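Ricin B-related lectin (Polyporus squamosus, PDB 5MUA) binds galactose through a beta-trefoil lectin domain and carries a calcium-dependent, papain-like protease domain, held here in complex with the inhibitor E-64. Local coordinates at residues P164-R167 against Q168-S172; P200-S203 against E204-D207; V254-G257 against N258-T261; F264-Q268 against N269-S273. One frame throughout, in Å; residues are numbered along the deposited sequence. Where two conformers were deposited one is given.

Contact 1 (P164-R167 against Q168-S172)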
loop_
_atom_site.group_PDB
_atom_site.type_symbol
_atom_site.label_atom_id
_atom_site.label_comp_id
_atom_site.label_asym_id
_atom_site.label_seq_id
_atom_site.Cartn_x
_atom_site.Cartn_y
_atom_site.Cartn_z
ATOM N N PRO B 164 -14.280 -20.700 -1.101
ATOM C CA PRO B 164 -15.298 -20.851 -0.100
ATOM C C PRO B 164 -15.241 -19.714 0.949
ATOM O O PRO B 164 -15.964 -19.782 1.898
ATOM C CB PRO B 164 -14.929 -22.188 0.610
ATOM C CG PRO B 164 -13.486 -22.298 0.429
ATOM C CD PRO B 164 -13.171 -21.652 -0.902
ATOM N N ALA B 165 -14.441 -18.672 0.740
ATOM C CA ALA B 165 -14.140 -17.735 1.860
ATOM C C ALA B 165 -14.845 -16.388 1.659
ATOM O O ALA B 165 -14.324 -15.386 2.159
ATOM C CB ALA B 165 -12.614 -17.561 1.935
ATOM N N LEU B 166 -15.954 -16.335 0.911
ATOM C CA LEU B 166 -16.622 -15.079 0.599
ATOM C C LEU B 166 -18.008 -14.998 1.233
ATOM O O LEU B 166 -18.722 -16.003 1.343
ATOM C CB LEU B 166 -16.849 -14.955 -0.882
ATOM C CG LEU B 166 -15.629 -15.219 -1.708
ATOM C CD1 LEU B 166 -16.054 -15.133 -3.167
ATOM C CD2 LEU B 166 -14.474 -14.315 -1.393
ATOM N N ARG B 167 -18.380 -13.790 1.627
ATOM C CA ARG B 167 -19.743 -13.443 1.954
ATOM C C ARG B 167 -20.535 -13.265 0.664
ATOM O O ARG B 167 -19.963 -13.040 -0.405
ATOM C CB ARG B 167 -19.766 -12.088 2.739
ATOM C CG ARG B 167 -19.035 -12.165 4.081
ATOM C CD ARG B 167 -18.739 -10.790 4.733
ATOM N NE ARG B 167 -19.900 -9.918 4.609
ATOM C CZ ARG B 167 -20.815 -9.710 5.544
ATOM N NH1 ARG B 167 -20.711 -10.266 6.742
ATOM N NH2 ARG B 167 -21.850 -8.932 5.270
ATOM N N GLN B 168 -21.847 -13.275 0.795
ATOM C CA GLN B 168 -22.803 -13.037 -0.311
ATOM C C GLN B 168 -22.648 -11.705 -0.932
ATOM O O GLN B 168 -22.872 -11.540 -2.120
ATOM C CB GLN B 168 -24.297 -13.202 0.129
ATOM C CG GLN B 168 -24.674 -14.609 0.510
ATOM C CD GLN B 168 -26.196 -15.005 0.379
ATOM O OE1 GLN B 168 -27.122 -14.394 0.965
ATOM N NE2 GLN B 168 -26.430 -16.080 -0.394
ATOM N N ASP B 169 -22.241 -10.734 -0.129
ATOM C CA ASP B 169 -22.082 -9.393 -0.590
ATOM C C ASP B 169 -20.677 -9.038 -1.066
ATOM O O ASP B 169 -20.367 -7.839 -1.325
ATOM C CB ASP B 169 -22.563 -8.403 0.513
ATOM C CG ASP B 169 -21.719 -8.438 1.777
ATOM O OD1 ASP B 169 -20.787 -9.243 1.950
ATOM O OD2 ASP B 169 -21.975 -7.616 2.696
ATOM N N PHE B 170 -19.846 -10.059 -1.252
ATOM C CA PHE B 170 -18.450 -9.837 -1.627
ATOM C C PHE B 170 -18.388 -9.079 -2.934
ATOM O O PHE B 170 -19.084 -9.422 -3.887
ATOM C CB PHE B 170 -17.767 -11.155 -1.908
ATOM C CG PHE B 170 -16.321 -11.032 -2.311
ATOM C CD1 PHE B 170 -15.398 -10.639 -1.402
ATOM C CD2 PHE B 170 -15.907 -11.386 -3.573
ATOM C CE1 PHE B 170 -14.049 -10.508 -1.724
ATOM C CE2 PHE B 170 -14.583 -11.336 -3.892
ATOM C CZ PHE B 170 -13.634 -10.879 -2.976
ATOM N N LYS B 171 -17.571 -8.045 -2.972
ATOM C CA LYS B 171 -17.172 -7.377 -4.227
ATOM C C LYS B 171 -15.665 -7.287 -4.315
ATOM O O LYS B 171 -14.985 -7.043 -3.319
ATOM C CB LYS B 171 -17.691 -5.955 -4.272
ATOM C CG LYS B 171 -19.186 -5.740 -4.030
ATOM C CD LYS B 171 -20.059 -6.051 -5.237
ATOM C CE LYS B 171 -21.532 -5.704 -4.977
ATOM N NZ LYS B 171 -22.227 -6.882 -4.386
ATOM N N SER B 172 -15.144 -7.466 -5.517
ATOM C CA SER B 172 -13.761 -7.353 -5.741
ATOM C C SER B 172 -13.517 -6.455 -6.956
ATOM O O SER B 172 -14.429 -6.237 -7.787
ATOM C CB SER B 172 -13.159 -8.728 -5.963
ATOM O OG SER B 172 -13.793 -9.359 -7.045
#

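Contact 2 (P200-S203 against E204-D207). With CA (calcium ion), chain H; CA (calcium ion), chain I; E64 (N-[N-[1-hydroxycarboxyethyl-carbonyl]leucylamino-butyl]-guanidine), chain K.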
loop_
_atom_site.group_PDB
_atom_site.type_symbol
_atom_site.label_atom_id
_atom_site.label_comp_id
_atom_site.label_asym_id
_atom_site.label_seq_id
_atom_site.Cartn_x
_atom_site.Cartn_y
_atom_site.Cartn_z
ATOM N N PRO B 200 4.800 -2.856 16.168
ATOM C CA PRO B 200 3.682 -3.227 17.054
ATOM C C PRO B 200 2.275 -2.874 16.479
ATOM O O PRO B 200 2.149 -1.846 15.808
ATOM C CB PRO B 200 3.956 -2.371 18.345
ATOM C CG PRO B 200 5.406 -1.978 18.298
ATOM C CD PRO B 200 5.790 -1.971 16.795
ATOM N N TRP B 201 1.273 -3.679 16.812
ATOM C CA TRP B 201 -0.074 -3.426 16.473
ATOM C C TRP B 201 -0.557 -2.293 17.345
ATOM O O TRP B 201 -0.412 -2.337 18.556
ATOM C CB TRP B 201 -0.958 -4.637 16.655
ATOM C CG TRP B 201 -2.386 -4.519 16.348
ATOM C CD1 TRP B 201 -3.005 -4.931 15.180
ATOM C CD2 TRP B 201 -3.455 -4.027 17.177
ATOM N NE1 TRP B 201 -4.333 -4.697 15.211
ATOM C CE2 TRP B 201 -4.653 -4.112 16.405
ATOM C CE3 TRP B 201 -3.532 -3.492 18.466
ATOM C CZ2 TRP B 201 -5.893 -3.704 16.886
ATOM C CZ3 TRP B 201 -4.764 -3.058 18.935
ATOM C CH2 TRP B 201 -5.937 -3.193 18.150
ATOM N N ARG B 202 -1.188 -1.297 16.719
ATOM C CA ARG B 202 -1.831 -0.234 17.525
ATOM C C ARG B 202 -3.143 0.093 16.895
ATOM O O ARG B 202 -3.251 0.302 15.639
ATOM C CB ARG B 202 -0.944 0.976 17.686
ATOM C CG ARG B 202 0.465 0.673 18.211
ATOM C CD ARG B 202 1.254 1.939 18.611
ATOM N NE ARG B 202 1.778 2.628 17.406
ATOM C CZ ARG B 202 1.620 3.909 17.123
ATOM N NH1 ARG B 202 0.967 4.720 17.990
ATOM N NH2 ARG B 202 2.118 4.418 16.016
ATOM N N SER B 203 -4.151 0.215 17.750
ATOM C CA SER B 203 -5.504 0.378 17.319
ATOM C C SER B 203 -5.680 1.624 16.459
ATOM O O SER B 203 -5.200 2.678 16.834
ATOM C CB SER B 203 -6.432 0.425 18.516
ATOM O OG SER B 203 -7.770 0.376 18.071
ATOM N N GLU B 204 -6.352 1.461 15.323
ATOM C CA GLU B 204 -6.584 2.535 14.271
ATOM C C GLU B 204 -5.356 3.041 13.554
ATOM O O GLU B 204 -5.313 3.068 12.299
ATOM C CB GLU B 204 -7.413 3.683 14.823
ATOM C CG GLU B 204 -8.903 3.352 15.077
ATOM C CD GLU B 204 -9.146 2.502 16.322
ATOM O OE1 GLU B 204 -8.442 2.711 17.341
ATOM O OE2 GLU B 204 -10.072 1.660 16.249
ATOM N N ILE B 205 -4.328 3.456 14.289
ATOM C CA ILE B 205 -3.206 4.149 13.739
ATOM C C ILE B 205 -2.239 3.196 12.983
ATOM O O ILE B 205 -1.619 3.582 12.028
ATOM C CB ILE B 205 -2.531 4.945 14.868
ATOM C CG1 ILE B 205 -1.562 5.978 14.331
ATOM C CG2 ILE B 205 -1.843 4.029 15.915
ATOM C CD1 ILE B 205 -2.128 7.020 13.357
ATOM N N PHE B 206 -2.166 1.968 13.451
ATOM C CA PHE B 206 -1.471 0.919 12.720
ATOM C C PHE B 206 -1.992 -0.457 13.112
ATOM O O PHE B 206 -1.387 -1.218 13.824
ATOM C CB PHE B 206 0.038 1.021 12.857
ATOM C CG PHE B 206 0.728 0.495 11.642
ATOM C CD1 PHE B 206 0.896 1.313 10.518
ATOM C CD2 PHE B 206 1.158 -0.798 11.603
ATOM C CE1 PHE B 206 1.504 0.872 9.355
ATOM C CE2 PHE B 206 1.742 -1.273 10.412
ATOM C CZ PHE B 206 1.923 -0.451 9.312
ATOM N N ASP B 207 -3.158 -0.762 12.558
ATOM C CA ASP B 207 -3.952 -1.928 12.830
ATOM C C ASP B 207 -4.140 -2.792 11.537
ATOM O O ASP B 207 -3.379 -2.608 10.571
ATOM C CB ASP B 207 -5.169 -1.639 13.674
ATOM C CG ASP B 207 -6.154 -0.672 13.017
ATOM O OD1 ASP B 207 -5.792 -0.107 11.930
ATOM O OD2 ASP B 207 -7.312 -0.613 13.519
HETATM CA CA CA H . -6.064 1.710 10.463
HETATM CA CA CA I . -8.800 -0.116 11.599
HETATM C C1 E64 K . -7.414 -5.800 13.332
HETATM O O1 E64 K . -6.501 -5.077 13.723
HETATM O O2 E64 K . -7.502 -7.041 13.601
HETATM C C2 E64 K . -8.410 -5.238 12.401
HETATM C C3 E64 K . -8.851 -3.857 12.889
HETATM O O3 E64 K . -9.601 -4.275 14.018
HETATM C C4 E64 K . -9.729 -3.151 11.921
HETATM O O4 E64 K . -9.305 -2.303 11.205
HETATM N N1 E64 K . -10.951 -3.557 11.807
HETATM C C6 E64 K . -11.947 -2.989 10.911
HETATM C C7 E64 K . -12.347 -3.738 9.654
HETATM C C8 E64 K . -11.178 -4.202 8.796
HETATM C C9 E64 K . -10.560 -3.011 8.062
HETATM C C10 E64 K . -11.702 -5.191 7.845
HETATM C C11 E64 K . -13.094 -2.260 11.574
HETATM O O5 E64 K . -14.031 -2.957 11.931
HETATM N N2 E64 K . -13.089 -0.963 11.760
HETATM C C12 E64 K . -14.259 -0.179 12.203
HETATM C C13 E64 K . -14.648 0.823 11.123
HETATM C C14 E64 K . -15.759 1.828 11.520
HETATM C C15 E64 K . -16.935 1.728 10.551
HETATM N N3 E64 K . -17.762 2.932 10.691
HETATM C C16 E64 K . -18.780 3.270 9.919
HETATM N N4 E64 K . -19.261 2.415 8.996
HETATM N N5 E64 K . -19.301 4.535 10.041
HETATM O O HOH W 1 -8.479 -1.628 15.584
HETATM O O HOH W 2 -10.507 -0.226 13.471
HETATM O O HOH W 3 -5.109 3.546 9.074
#

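Contact 3 (V254-G257 against N258-T261)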
loop_
_atom_site.group_PDB
_atom_site.type_symbol
_atom_site.label_atom_id
_atom_site.label_comp_id
_atom_site.label_asym_id
_atom_site.label_seq_id
_atom_site.Cartn_x
_atom_site.Cartn_y
_atom_site.Cartn_z
ATOM N N VAL B 254 -2.777 -16.898 -4.798
ATOM C CA VAL B 254 -3.037 -18.245 -5.339
ATOM C C VAL B 254 -1.747 -18.962 -5.337
ATOM O O VAL B 254 -0.684 -18.380 -5.266
ATOM C CB VAL B 254 -3.770 -18.282 -6.710
ATOM C CG1 VAL B 254 -5.056 -17.494 -6.676
ATOM C CG2 VAL B 254 -2.934 -17.752 -7.840
ATOM N N GLU B 255 -1.841 -20.288 -5.370
ATOM C CA GLU B 255 -0.705 -21.156 -5.155
ATOM C C GLU B 255 -0.136 -21.530 -6.514
ATOM O O GLU B 255 -0.872 -21.869 -7.416
ATOM C CB GLU B 255 -1.178 -22.473 -4.464
ATOM C CG GLU B 255 -1.562 -22.343 -2.988
ATOM C CD GLU B 255 -0.348 -22.088 -2.141
ATOM O OE1 GLU B 255 0.738 -22.612 -2.439
ATOM O OE2 GLU B 255 -0.469 -21.404 -1.159
ATOM N N ARG B 256 1.182 -21.543 -6.616
ATOM C CA ARG B 256 1.806 -22.132 -7.790
ATOM C C ARG B 256 1.495 -23.553 -8.111
ATOM O O ARG B 256 1.326 -23.879 -9.280
ATOM C CB ARG B 256 3.286 -21.949 -7.769
ATOM C CG ARG B 256 3.576 -20.857 -8.769
ATOM C CD ARG B 256 4.995 -20.754 -8.855
ATOM N NE ARG B 256 5.430 -19.404 -9.060
ATOM C CZ ARG B 256 6.706 -19.141 -9.210
ATOM N NH1 ARG B 256 7.561 -20.192 -9.267
ATOM N NH2 ARG B 256 7.095 -17.891 -9.398
ATOM N N GLY B 257 1.365 -24.376 -7.089
ATOM C CA GLY B 257 1.013 -25.821 -7.326
ATOM C C GLY B 257 -0.415 -26.016 -7.710
ATOM O O GLY B 257 -0.803 -27.073 -8.221
ATOM N N ASN B 258 -1.263 -25.019 -7.455
ATOM C CA ASN B 258 -2.644 -25.128 -7.832
ATOM C C ASN B 258 -3.275 -23.760 -7.862
ATOM O O ASN B 258 -3.652 -23.211 -6.796
ATOM C CB ASN B 258 -3.415 -25.987 -6.828
ATOM C CG ASN B 258 -4.866 -26.199 -7.234
ATOM O OD1 ASN B 258 -5.444 -25.551 -8.138
ATOM N ND2 ASN B 258 -5.468 -27.143 -6.572
ATOM N N PHE B 259 -3.472 -23.253 -9.069
ATOM C CA PHE B 259 -3.819 -21.864 -9.213
ATOM C C PHE B 259 -5.264 -21.620 -8.774
ATOM O O PHE B 259 -5.635 -20.481 -8.634
ATOM C CB PHE B 259 -3.698 -21.433 -10.656
ATOM C CG PHE B 259 -2.302 -21.388 -11.189
ATOM C CD1 PHE B 259 -1.320 -20.655 -10.553
ATOM C CD2 PHE B 259 -2.014 -21.961 -12.435
ATOM C CE1 PHE B 259 -0.035 -20.545 -11.080
ATOM C CE2 PHE B 259 -0.744 -21.846 -12.969
ATOM C CZ PHE B 259 0.246 -21.138 -12.290
ATOM N N SER B 260 -6.049 -22.670 -8.600
ATOM C CA SER B 260 -7.434 -22.541 -8.123
ATOM C C SER B 260 -7.510 -22.441 -6.609
ATOM O O SER B 260 -8.565 -22.160 -6.064
ATOM C CB SER B 260 -8.271 -23.727 -8.594
ATOM O OG SER B 260 -8.440 -23.667 -9.968
ATOM N N THR B 261 -6.409 -22.634 -5.900
ATOM C CA THR B 261 -6.444 -22.573 -4.438
ATOM C C THR B 261 -6.148 -21.114 -4.020
ATOM O O THR B 261 -5.054 -20.627 -4.324
ATOM C CB THR B 261 -5.345 -23.476 -3.825
ATOM O OG1 THR B 261 -5.543 -24.819 -4.287
ATOM C CG2 THR B 261 -5.328 -23.469 -2.279
#

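Contact 4 (F264-Q268 against N269-S273)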
loop_
_atom_site.group_PDB
_atom_site.type_symbol
_atom_site.label_atom_id
_atom_site.label_comp_id
_atom_site.label_asym_id
_atom_site.label_seq_id
_atom_site.Cartn_x
_atom_site.Cartn_y
_atom_site.Cartn_z
ATOM N N PHE B 264 -4.465 -17.622 2.305
ATOM C CA PHE B 264 -4.540 -16.362 3.042
ATOM C C PHE B 264 -3.256 -16.162 3.811
ATOM O O PHE B 264 -2.501 -17.109 4.179
ATOM C CB PHE B 264 -5.814 -16.321 3.868
ATOM C CG PHE B 264 -7.014 -16.645 3.092
ATOM C CD1 PHE B 264 -7.690 -15.658 2.378
ATOM C CD2 PHE B 264 -7.451 -17.965 2.982
ATOM C CE1 PHE B 264 -8.808 -15.963 1.624
ATOM C CE2 PHE B 264 -8.549 -18.299 2.182
ATOM C CZ PHE B 264 -9.238 -17.304 1.507
ATOM N N PHE B 265 -2.947 -14.879 4.009
ATOM C CA PHE B 265 -1.708 -14.448 4.549
ATOM C C PHE B 265 -1.963 -13.347 5.599
ATOM O O PHE B 265 -2.736 -12.405 5.360
ATOM C CB PHE B 265 -0.781 -13.952 3.440
ATOM C CG PHE B 265 0.605 -13.539 3.929
ATOM C CD1 PHE B 265 1.576 -14.501 4.204
ATOM C CD2 PHE B 265 0.941 -12.206 4.119
ATOM C CE1 PHE B 265 2.850 -14.139 4.611
ATOM C CE2 PHE B 265 2.215 -11.830 4.552
ATOM C CZ PHE B 265 3.171 -12.783 4.800
ATOM N N GLU B 266 -1.378 -13.532 6.776
ATOM C CA GLU B 266 -1.519 -12.587 7.880
ATOM C C GLU B 266 -0.308 -11.654 7.910
ATOM O O GLU B 266 0.762 -12.054 8.359
ATOM C CB GLU B 266 -1.681 -13.327 9.205
ATOM C CG GLU B 266 -1.639 -12.425 10.425
ATOM C CD GLU B 266 -2.647 -11.305 10.235
ATOM O OE1 GLU B 266 -2.213 -10.193 10.070
ATOM O OE2 GLU B 266 -3.832 -11.615 10.253
ATOM N N PRO B 267 -0.447 -10.370 7.471
ATOM C CA PRO B 267 0.731 -9.533 7.361
ATOM C C PRO B 267 1.290 -9.011 8.724
ATOM O O PRO B 267 2.369 -8.462 8.737
ATOM C CB PRO B 267 0.227 -8.329 6.511
ATOM C CG PRO B 267 -1.209 -8.268 6.823
ATOM C CD PRO B 267 -1.619 -9.724 6.846
ATOM N N GLN B 268 0.592 -9.236 9.830
ATOM C CA GLN B 268 1.157 -8.954 11.147
ATOM C C GLN B 268 2.205 -9.950 11.567
ATOM O O GLN B 268 3.120 -9.524 12.266
ATOM C CB GLN B 268 0.119 -8.972 12.243
ATOM C CG GLN B 268 -0.829 -7.815 12.057
ATOM C CD GLN B 268 -1.839 -7.774 13.144
ATOM O OE1 GLN B 268 -1.507 -7.904 14.336
ATOM N NE2 GLN B 268 -3.057 -7.587 12.769
ATOM N N ASN B 269 2.171 -11.201 11.053
ATOM C CA ASN B 269 3.129 -12.198 11.579
ATOM C C ASN B 269 3.629 -13.178 10.542
ATOM O O ASN B 269 4.271 -14.153 10.893
ATOM C CB ASN B 269 2.535 -12.962 12.741
ATOM C CG ASN B 269 1.289 -13.776 12.367
ATOM O OD1 ASN B 269 1.048 -14.119 11.236
ATOM N ND2 ASN B 269 0.450 -14.010 13.338
ATOM N N GLY B 270 3.319 -12.947 9.275
ATOM C CA GLY B 270 3.931 -13.735 8.199
ATOM C C GLY B 270 3.404 -15.172 8.035
ATOM O O GLY B 270 4.073 -15.963 7.387
ATOM N N THR B 271 2.257 -15.504 8.615
ATOM C CA THR B 271 1.684 -16.834 8.565
ATOM C C THR B 271 0.647 -16.961 7.494
ATOM O O THR B 271 0.084 -15.967 7.041
ATOM C CB THR B 271 1.116 -17.285 9.902
ATOM O OG1 THR B 271 0.075 -16.386 10.285
ATOM C CG2 THR B 271 2.207 -17.348 11.030
ATOM N N TYR B 272 0.443 -18.193 7.066
ATOM C CA TYR B 272 -0.411 -18.562 5.996
ATOM C C TYR B 272 -1.532 -19.360 6.632
ATOM O O TYR B 272 -1.318 -20.012 7.664
ATOM C CB TYR B 272 0.370 -19.421 4.977
ATOM C CG TYR B 272 1.462 -18.721 4.207
ATOM C CD1 TYR B 272 2.724 -18.620 4.705
ATOM C CD2 TYR B 272 1.225 -18.149 2.954
ATOM C CE1 TYR B 272 3.713 -17.962 4.046
ATOM C CE2 TYR B 272 2.236 -17.503 2.275
ATOM C CZ TYR B 272 3.485 -17.397 2.832
ATOM O OH TYR B 272 4.584 -16.778 2.188
ATOM N N SER B 273 -2.720 -19.293 6.041
ATOM C CA SER B 273 -3.882 -20.021 6.489
ATOM C C SER B 273 -4.639 -20.496 5.228
ATOM O O SER B 273 -4.725 -19.771 4.219
ATOM C CB SER B 273 -4.757 -19.076 7.286
ATOM O OG SER B 273 -6.079 -19.589 7.400
#

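Contact 1 (P164-R167 against Q168-S172)
L166, R167, D169 and F170 meet round a tight surface corner, a type I beta turn from R167 to F170 that leads strand 166-167 into strand 170-173 just after helix 153-162. F170 N closes the turn on R167 O (3.1 Å), approaching from well above the carbonyl plane. On one side of the corner the contact is apolar. The methyl CD2 of L166 sits over the centre of the F170 ring, 3.6 Å from its centroid and almost on the ring normal, a CH-pi contact, while the other methyl, CD1, comes 3.8 Å from CD2 of F170. F170 keeps CG opposite its backbone N (chi1 180°), which turns one ring face to the L166 methyl; L160 of the helix also touches this side chain. R167 and D169 form a side-on salt bridge: NE gives to OD1 on its syn side (2.9 Å) and NH2 to OD2 from above the carboxylate plane (2.9 Å), the two flat groups turned 44° from each other. A bend at chi3 (43°) brings the guanidinium round to the aspartate. Y282 of the adjoining strand 280-285 touches both R167 and D169. Two bonds, one to each carboxylate oxygen, limit rotation of both groups at this exposed corner.

Contact 2 (P200-S203 against E204-D207)
S203, R202 and I205 carry most of this tight loop, in which residues 200-203 fold back on 204-207. S203 works through both its hydroxyl and its carbonyl. OG, anti to the serine N (chi1 -171°), gives a short 2.5 Å bond to OE1 of E204, reaching it from above the carboxylate plane; the glutamate chain bends at chi2 to come back to it. S203 O accepts from I205 N at 2.8 Å, a classic gamma turn centred on E204, whose backbone has positive phi (65°). R202 pairs with F206 in a single antiparallel hydrogen-bonded bridge, R202 N to F206 O at 2.9 Å and F206 N to R202 O at 3.0 Å. The loop thus pinched shut runs into helix 208-226, whose first residue, C208, lines the inhibitor pocket, as expected of a papain-like protease. E204 O binds one calcium, and D207 bridges both: OD1 holds the same ion as E204 O at 2.4 Å, and OD2 holds the second ion, which E64 O4 also binds. D209 and D210, with S175 and D176 of the second subunit, add further ligands. At the pocket wall W201 NE1 donates to E64 O1 (2.7 Å), the oxygen lying at the edge of the indole. I205 runs alongside R202, its methyl CG2 over one face of the guanidinium, 3.6 Å from NH1, while the arginine's nitrogens bond to F227 O and N224 OD1 of the second subunit.

Contact 3 (V254-G257 against N258-T261)
E255 meets N258 and T261 through the backbone. N258 N gives to E255 O at 3.2 Å, from well above the carbonyl plane, and so closes the reversal through R256 and G257; the return bond, E255 N to T261 O at 3.4 Å, is weak and bent. T261 O also takes a CA-H...O contact from V254 CA (3.3 Å). Apolar contacts are looser. CD1 of F259 lies 4.3 Å from CG2 of V254, and the side chains of E255 and T261 cross, CG of E255 4.0 Å from CG2 of T261. A carbonyl-to-ring contact puts R256 O over one face of F259, toward its rim. The E255 chain bends at chi2, and its OE2 leads off to T263 and a salt bridge with R184. R256 turns away from 258-261 and bonds V181 O through NE and the Y10 hydroxyl through NH1. Within 258-261, N258 is bonded twice: its side-chain OD1 accepts from S260 N (3.0 Å) and its carbonyl O from T261 N (3.0 Å). Holding CG anti to the asparagine N (chi1 -177°) points the amide down the chain toward S260. This is an Asx turn superposed on a type I beta turn, and it completes the connection between the neighbouring antiparallel strands 246-255 and 261-266.

Contact 4 (F264-Q268 against N269-S273)
E266 O is gripped by two backbone N-H groups across the turn, G270 N at 2.9 Å, nearly along the carbonyl direction, and N269 N at 3.2 Å, from above the carbonyl plane. N269 OD1 is a second double acceptor: T271 N closes an Asx turn on it and T271 OG1 adds a second bond (2.6 Å) from the same face; together they limit the amide's rotation, with CG of E266 packed against the oxygen. G270 takes the bend with positive phi (75°). From here the chain runs as an antiparallel hairpin, with F264 and S273 a hydrogen-bonded pair and F265 and Y272 a non-hydrogen-bonded one. F265 and Y272 make a T-shaped (edge-to-face) contact: the edge of F265 points at the face of Y272, F265 CD1 to Y272 CE2 3.6 Å, ring planes 63° apart. Farther along the F265 ring, CE1 lies 3.5 Å from G270 O. E266 itself bends at chi2 (53°), bringing OE1 onto Q268 N while OE2 bonds NE2 of H248 in the inhibitor pocket, much as a third residue orients the histidine in papain-like proteases. F265 stacks on F215 of helix 208-226 and meets W191 of helix 184-194 edge-to-face. Y272 bonds S188 on that second helix and makes a cation-pi contact with R184, while F264 packs on Y250 and W252 of strand 246-255.

Contacts 2 and 4 come together at the inhibitor pocket: their centres are about 16 Å apart, and they touch where W201 CD1 lies 3.4 Å from Q268 OE1. The side chain of Q268 is itself about 4 Å from E64 and about 6 Å from that of D207, so the hairpin of contact 4 flanks the calcium-binding loop of contact 2. Contact 1 packs against contact 4 through A165 CB and F264 CZ, 3.4 Å apart, although their centres are about 20 Å apart; its R167 side chain is about 10 Å from a bound E64. Contact 3 lies at the start of strand 261-266, whose other end enters contact 4, and its centre is about 31 Å from that of contact 2.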